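Side-chain contacts in diol-dehydratase (Roseburia inulinivorans, PDB 5I2A), which is a B12-independent diol dehydratase of the glycyl radical enzyme family that probably dehydrates 1,2-propanediol by radical chemistry: residues Phe556-Val561 and Glu669-Tyr674; Ser564-Lys569 and Leu651-Tyr656. All coordinates share one frame; numbering follows the deposited sequence.

Interaction 1 of 2, residues Phe556-Val561 and Glu669-Tyr674; sequences FGIANV and EAAYFY
I558 and V561, on the first turn of helix 558-574, meet A671 and A670 on helix 661-678. This is helix-to-helix packing within the pyruvate formate lyase-like fold of glycyl radical enzymes. Two methyl-to-methyl touches carry it. The I558 side chain is stretched out beyond CG1 (chi2 -177°), which carries CD1 across to A671 CB at 3.7 Å. V561 starts from a bond already aimed at the other helix. Its CG1 stands opposite the backbone N (chi1 170°) and meets A670 CB, also at 3.7 Å. The two alanines give short, apolar partners for the longer branched chains. All four residues are buried, and no hydrogen bond crosses between the segments. Other parts of the fold close around them. I558 also touches L693 in a loop, and V561 touches Y496 of helix 489-521. Y674 OH bonds to P553 O, tying helix 661-678 to the strand that leads into helix 558-574. G557 sits at the N-cap position of that helix. At its backbone angles (phi 99°) a CB would press against the carbonyl O of F556. The first turn is closed by V561 N, bonded to G557 O at 2.9 Å.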
loop_
_atom_site.group_PDB
_atom_site.type_symbol
_atom_site.label_atom_id
_atom_site.label_comp_id
_atom_site.label_asym_id
_atom_site.label_seq_id
_atom_site.Cartn_x
_atom_site.Cartn_y
_atom_site.Cartn_z
ATOM N N PHE A 556 18.905 -27.517 0.928
ATOM C CA PHE A 556 18.958 -28.830 1.559
ATOM C C PHE A 556 19.634 -29.862 0.678
ATOM O O PHE A 556 19.347 -29.941 -0.507
ATOM C CB PHE A 556 17.547 -29.332 1.873
ATOM C CG PHE A 556 16.885 -28.666 3.057
ATOM C CD1 PHE A 556 16.538 -27.330 3.022
ATOM C CD2 PHE A 556 16.559 -29.411 4.191
ATOM C CE1 PHE A 556 15.902 -26.731 4.102
ATOM C CE2 PHE A 556 15.913 -28.826 5.274
ATOM C CZ PHE A 556 15.592 -27.483 5.229
ATOM N N GLY A 557 20.497 -30.679 1.262
ATOM C CA GLY A 557 20.942 -31.888 0.606
ATOM C C GLY A 557 22.279 -31.849 -0.106
ATOM O O GLY A 557 22.524 -32.667 -0.997
ATOM N N ILE A 558 23.147 -30.924 0.283
ATOM C CA ILE A 558 24.460 -30.812 -0.365
ATOM C C ILE A 558 25.229 -32.153 -0.426
ATOM O O ILE A 558 25.763 -32.508 -1.479
ATOM C CB ILE A 558 25.336 -29.763 0.332
ATOM C CG1 ILE A 558 24.939 -28.368 -0.138
ATOM C CG2 ILE A 558 26.791 -29.972 -0.009
ATOM C CD1 ILE A 558 25.798 -27.264 0.439
ATOM N N ALA A 559 25.283 -32.893 0.682
ATOM C CA ALA A 559 25.979 -34.190 0.679
ATOM C C ALA A 559 25.349 -35.150 -0.333
ATOM O O ALA A 559 26.056 -35.815 -1.095
ATOM C CB ALA A 559 25.982 -34.833 2.092
ATOM N N ASN A 560 24.021 -35.225 -0.327
ATOM C CA ASN A 560 23.309 -36.126 -1.232
ATOM C C ASN A 560 23.602 -35.775 -2.686
ATOM O O ASN A 560 23.880 -36.657 -3.492
ATOM C CB ASN A 560 21.800 -36.084 -0.976
ATOM C CG ASN A 560 21.450 -36.367 0.470
ATOM O OD1 ASN A 560 21.124 -35.455 1.224
ATOM N ND2 ASN A 560 21.543 -37.633 0.870
ATOM N N VAL A 561 23.565 -34.483 -3.002
ATOM C CA VAL A 561 23.823 -34.004 -4.359
ATOM C C VAL A 561 25.268 -34.277 -4.784
ATOM O O VAL A 561 25.511 -34.759 -5.881
ATOM C CB VAL A 561 23.518 -32.484 -4.493
ATOM C CG1 VAL A 561 24.024 -31.927 -5.823
ATOM C CG2 VAL A 561 22.037 -32.233 -4.341
ATOM N N GLU A 669 31.231 -27.308 -5.832
ATOM C CA GLU A 669 30.671 -26.833 -7.093
ATOM C C GLU A 669 29.139 -26.835 -7.050
ATOM O O GLU A 669 28.492 -25.892 -7.503
ATOM C CB GLU A 669 31.197 -27.693 -8.256
ATOM C CG GLU A 669 30.969 -27.130 -9.640
ATOM C CD GLU A 669 31.600 -27.983 -10.751
ATOM O OE1 GLU A 669 32.455 -28.849 -10.456
ATOM O OE2 GLU A 669 31.235 -27.780 -11.929
ATOM N N ALA A 670 28.559 -27.882 -6.485
ATOM C CA ALA A 670 27.108 -27.987 -6.416
ATOM C C ALA A 670 26.515 -26.953 -5.459
ATOM O O ALA A 670 25.452 -26.408 -5.727
ATOM C CB ALA A 670 26.694 -29.381 -5.997
ATOM N N ALA A 671 27.189 -26.713 -4.336
ATOM C CA ALA A 671 26.756 -25.678 -3.403
ATOM C C ALA A 671 26.663 -24.323 -4.124
ATOM O O ALA A 671 25.697 -23.579 -3.935
ATOM C CB ALA A 671 27.694 -25.594 -2.219
ATOM N N TYR A 672 27.646 -24.032 -4.978
ATOM C CA TYR A 672 27.643 -22.786 -5.734
ATOM C C TYR A 672 26.439 -22.656 -6.667
ATOM O O TYR A 672 25.992 -21.550 -6.924
ATOM C CB TYR A 672 28.923 -22.648 -6.553
ATOM C CG TYR A 672 30.082 -21.994 -5.830
ATOM C CD1 TYR A 672 29.893 -20.881 -5.019
ATOM C CD2 TYR A 672 31.371 -22.490 -5.973
ATOM C CE1 TYR A 672 30.968 -20.276 -4.379
ATOM C CE2 TYR A 672 32.450 -21.900 -5.327
ATOM C CZ TYR A 672 32.249 -20.803 -4.539
ATOM O OH TYR A 672 33.329 -20.234 -3.910
ATOM N N PHE A 673 25.918 -23.774 -7.172
ATOM C CA PHE A 673 24.715 -23.736 -8.020
ATOM C C PHE A 673 23.507 -23.191 -7.247
ATOM O O PHE A 673 22.491 -22.796 -7.842
ATOM C CB PHE A 673 24.385 -25.132 -8.581
ATOM C CG PHE A 673 25.300 -25.579 -9.689
ATOM C CD1 PHE A 673 26.286 -24.738 -10.175
ATOM C CD2 PHE A 673 25.156 -26.831 -10.254
ATOM C CE1 PHE A 673 27.130 -25.142 -11.213
ATOM C CE2 PHE A 673 25.988 -27.244 -11.290
ATOM C CZ PHE A 673 26.979 -26.396 -11.763
ATOM N N TYR A 674 23.614 -23.195 -5.921
ATOM C CA TYR A 674 22.566 -22.647 -5.068
ATOM C C TYR A 674 22.958 -21.271 -4.528
ATOM O O TYR A 674 22.175 -20.333 -4.604
ATOM C CB TYR A 674 22.255 -23.596 -3.905
ATOM C CG TYR A 674 21.148 -23.107 -2.990
ATOM C CD1 TYR A 674 19.818 -23.180 -3.378
ATOM C CD2 TYR A 674 21.434 -22.581 -1.734
ATOM C CE1 TYR A 674 18.804 -22.736 -2.540
ATOM C CE2 TYR A 674 20.421 -22.143 -0.884
ATOM C CZ TYR A 674 19.114 -22.224 -1.293
ATOM O OH TYR A 674 18.112 -21.781 -0.468
#

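Interaction 2 of 2, residues Ser564-Lys569 and Leu651-Tyr656; sequences SLYTIK and LELPKY
K655 NZ reaches T567 through one water and is gripped by three groups in all. It donates to the water at 2.6 Å from NZ. Its other bonds go to the carbonyl O atoms of I650 and D711. The same water donates to T567 OG1 at 2.9 Å. T567 OG1 is held as well by P710 O, so the hydroxyl is fixed between water and backbone. The positive charge of K655 probably polarises the water and strengthens its bond to T567. The K655 CB points away from helix 558-574. The chain bends near its base (chi2 -71°) and then runs straight to NZ, which brings the amine back to the water.

The segment 651-656 lies in the loop between helices 637-651 and 661-678. It runs past one side of helix 558-574 in the pyruvate formate lyase-like fold, a helix-to-loop contact. Here L653 crosses T567 at about a right angle. Its CD1 sits 3.5 Å from T567 OG1 and 3.9 Å from T567 CA.

Y566, one residue before T567, meets P654 and L653. Its ring swings out toward P654 with CG anti to the backbone N (chi1 -174°). The proline and tyrosine side chains cross at about a right angle, and P654 CG meets the ring obliquely. P654 CG lies 3.4 Å from Y566 OH and 3.8 Å from Y566 CE2. L653 CD2 meets the ring more loosely, 4.2 Å from Y566 CE2. With an alanine at Y566, P654 CG and L653 CD2 would lose the ring they touch, and a gap would probably open between helix and loop. E662 and V663 of helix 661-678 also touch this ring.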
loop_
_atom_site.group_PDB
_atom_site.type_symbol
_atom_site.label_atom_id
_atom_site.label_comp_id
_atom_site.label_asym_id
_atom_site.label_seq_id
_atom_site.Cartn_x
_atom_site.Cartn_y
_atom_site.Cartn_z
ATOM N N SER A 564 25.762 -38.000 -5.233
ATOM C CA SER A 564 24.993 -38.348 -6.430
ATOM C C SER A 564 25.746 -38.004 -7.711
ATOM O O SER A 564 25.862 -38.838 -8.620
ATOM C CB SER A 564 23.632 -37.643 -6.428
ATOM O OG SER A 564 22.770 -38.235 -5.469
ATOM N N LEU A 565 26.261 -36.782 -7.775
ATOM C CA LEU A 565 27.007 -36.346 -8.944
ATOM C C LEU A 565 28.289 -37.167 -9.109
ATOM O O LEU A 565 28.687 -37.477 -10.229
ATOM C CB LEU A 565 27.346 -34.860 -8.854
ATOM C CG LEU A 565 26.171 -33.881 -8.905
ATOM C CD1 LEU A 565 26.678 -32.485 -8.659
ATOM C CD2 LEU A 565 25.452 -33.955 -10.252
ATOM N N TYR A 566 28.931 -37.511 -8.000
ATOM C CA TYR A 566 30.121 -38.348 -8.063
ATOM C C TYR A 566 29.798 -39.741 -8.638
ATOM O O TYR A 566 30.501 -40.231 -9.503
ATOM C CB TYR A 566 30.767 -38.476 -6.684
ATOM C CG TYR A 566 32.084 -39.215 -6.726
ATOM C CD1 TYR A 566 33.243 -38.583 -7.167
ATOM C CD2 TYR A 566 32.165 -40.547 -6.348
ATOM C CE1 TYR A 566 34.451 -39.257 -7.217
ATOM C CE2 TYR A 566 33.369 -41.229 -6.395
ATOM C CZ TYR A 566 34.506 -40.578 -6.830
ATOM O OH TYR A 566 35.693 -41.251 -6.885
ATOM N N THR A 567 28.737 -40.369 -8.146
ATOM C CA THR A 567 28.251 -41.621 -8.718
ATOM C C THR A 567 28.100 -41.540 -10.244
ATOM O O THR A 567 28.590 -42.396 -10.989
ATOM C CB THR A 567 26.907 -42.008 -8.122
ATOM O OG1 THR A 567 27.097 -42.473 -6.785
ATOM C CG2 THR A 567 26.222 -43.098 -8.965
ATOM N N ILE A 568 27.435 -40.485 -10.695
ATOM C CA ILE A 568 27.142 -40.305 -12.110
ATOM C C ILE A 568 28.416 -40.108 -12.910
ATOM O O ILE A 568 28.605 -40.735 -13.950
ATOM C CB ILE A 568 26.199 -39.118 -12.327
ATOM C CG1 ILE A 568 24.837 -39.433 -11.700
ATOM C CG2 ILE A 568 26.050 -38.801 -13.817
ATOM C CD1 ILE A 568 24.012 -38.212 -11.399
ATOM N N LYS A 569 29.298 -39.255 -12.399
ATOM C CA LYS A 569 30.562 -38.976 -13.057
ATOM C C LYS A 569 31.428 -40.234 -13.176
ATOM O O LYS A 569 31.938 -40.525 -14.255
ATOM C CB LYS A 569 31.322 -37.883 -12.315
ATOM C CG LYS A 569 32.568 -37.406 -13.022
ATOM C CD LYS A 569 33.435 -36.574 -12.089
ATOM C CE LYS A 569 34.456 -35.748 -12.865
ATOM N NZ LYS A 569 35.585 -35.318 -12.008
ATOM N N LEU A 651 27.332 -47.834 -2.985
ATOM C CA LEU A 651 27.667 -47.707 -1.565
ATOM C C LEU A 651 29.156 -47.884 -1.270
ATOM O O LEU A 651 29.629 -47.459 -0.217
ATOM C CB LEU A 651 26.866 -48.701 -0.730
ATOM C CG LEU A 651 25.350 -48.502 -0.731
ATOM C CD1 LEU A 651 24.678 -49.525 0.170
ATOM C CD2 LEU A 651 24.992 -47.092 -0.303
ATOM N N GLU A 652 29.891 -48.489 -2.202
ATOM C CA GLU A 652 31.331 -48.706 -2.037
ATOM C C GLU A 652 32.181 -47.541 -2.524
ATOM O O GLU A 652 33.369 -47.500 -2.248
ATOM C CB GLU A 652 31.768 -49.980 -2.768
ATOM C CG GLU A 652 31.409 -51.244 -2.021
ATOM C CD GLU A 652 31.503 -52.484 -2.892
ATOM O OE1 GLU A 652 31.866 -52.351 -4.085
ATOM O OE2 GLU A 652 31.197 -53.588 -2.385
ATOM N N LEU A 653 31.584 -46.605 -3.255
ATOM C CA LEU A 653 32.330 -45.444 -3.744
ATOM C C LEU A 653 32.835 -44.569 -2.592
ATOM O O LEU A 653 32.247 -44.552 -1.513
ATOM C CB LEU A 653 31.468 -44.610 -4.689
ATOM C CG LEU A 653 31.099 -45.222 -6.044
ATOM C CD1 LEU A 653 29.993 -44.422 -6.716
ATOM C CD2 LEU A 653 32.319 -45.282 -6.937
ATOM N N PRO A 654 33.945 -43.855 -2.810
ATOM C CA PRO A 654 34.319 -42.842 -1.819
ATOM C C PRO A 654 33.213 -41.787 -1.685
ATOM O O PRO A 654 32.569 -41.476 -2.673
ATOM C CB PRO A 654 35.614 -42.238 -2.388
ATOM C CG PRO A 654 35.678 -42.692 -3.807
ATOM C CD PRO A 654 34.934 -43.978 -3.890
ATOM N N LYS A 655 32.996 -41.266 -0.482
ATOM C CA LYS A 655 31.905 -40.340 -0.232
ATOM C C LYS A 655 32.390 -39.001 0.336
ATOM O O LYS A 655 33.466 -38.911 0.925
ATOM C CB LYS A 655 30.893 -40.957 0.734
ATOM C CG LYS A 655 30.320 -42.295 0.314
ATOM C CD LYS A 655 29.371 -42.159 -0.863
ATOM C CE LYS A 655 28.695 -43.494 -1.171
ATOM N NZ LYS A 655 27.773 -43.417 -2.354
ATOM N N TYR A 656 31.574 -37.970 0.150
ATOM C CA TYR A 656 31.780 -36.669 0.780
ATOM C C TYR A 656 31.909 -36.872 2.279
ATOM O O TYR A 656 31.149 -37.626 2.861
ATOM C CB TYR A 656 30.613 -35.733 0.434
ATOM C CG TYR A 656 30.568 -34.389 1.145
ATOM C CD1 TYR A 656 31.527 -33.414 0.902
ATOM C CD2 TYR A 656 29.512 -34.071 1.996
ATOM C CE1 TYR A 656 31.460 -32.171 1.516
ATOM C CE2 TYR A 656 29.426 -32.823 2.608
ATOM C CZ TYR A 656 30.406 -31.884 2.371
ATOM O OH TYR A 656 30.344 -30.662 2.987
HETATM O O HOH W 1 28.368 -41.728 -4.300
#

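Both interactions use helix 558-574. Interaction 1 takes its first turn, and interaction 2 takes the turns that follow. Their centres lie about 14 Å apart. Along the chain, the two segments of interaction 2 fall between those of interaction 1. The order is 556-561, 564-569, 651-656, then 669-674. The two sites also touch directly: A559 CB packs on Y656 CD2 at 3.6 Å, and A670 CB on L565 CD1 at 4.1 Å. Helix 558-574 is therefore held by helix 661-678 and by the loop that leads into it. The long, mostly helical excursion between them returns to its starting helix within one family region.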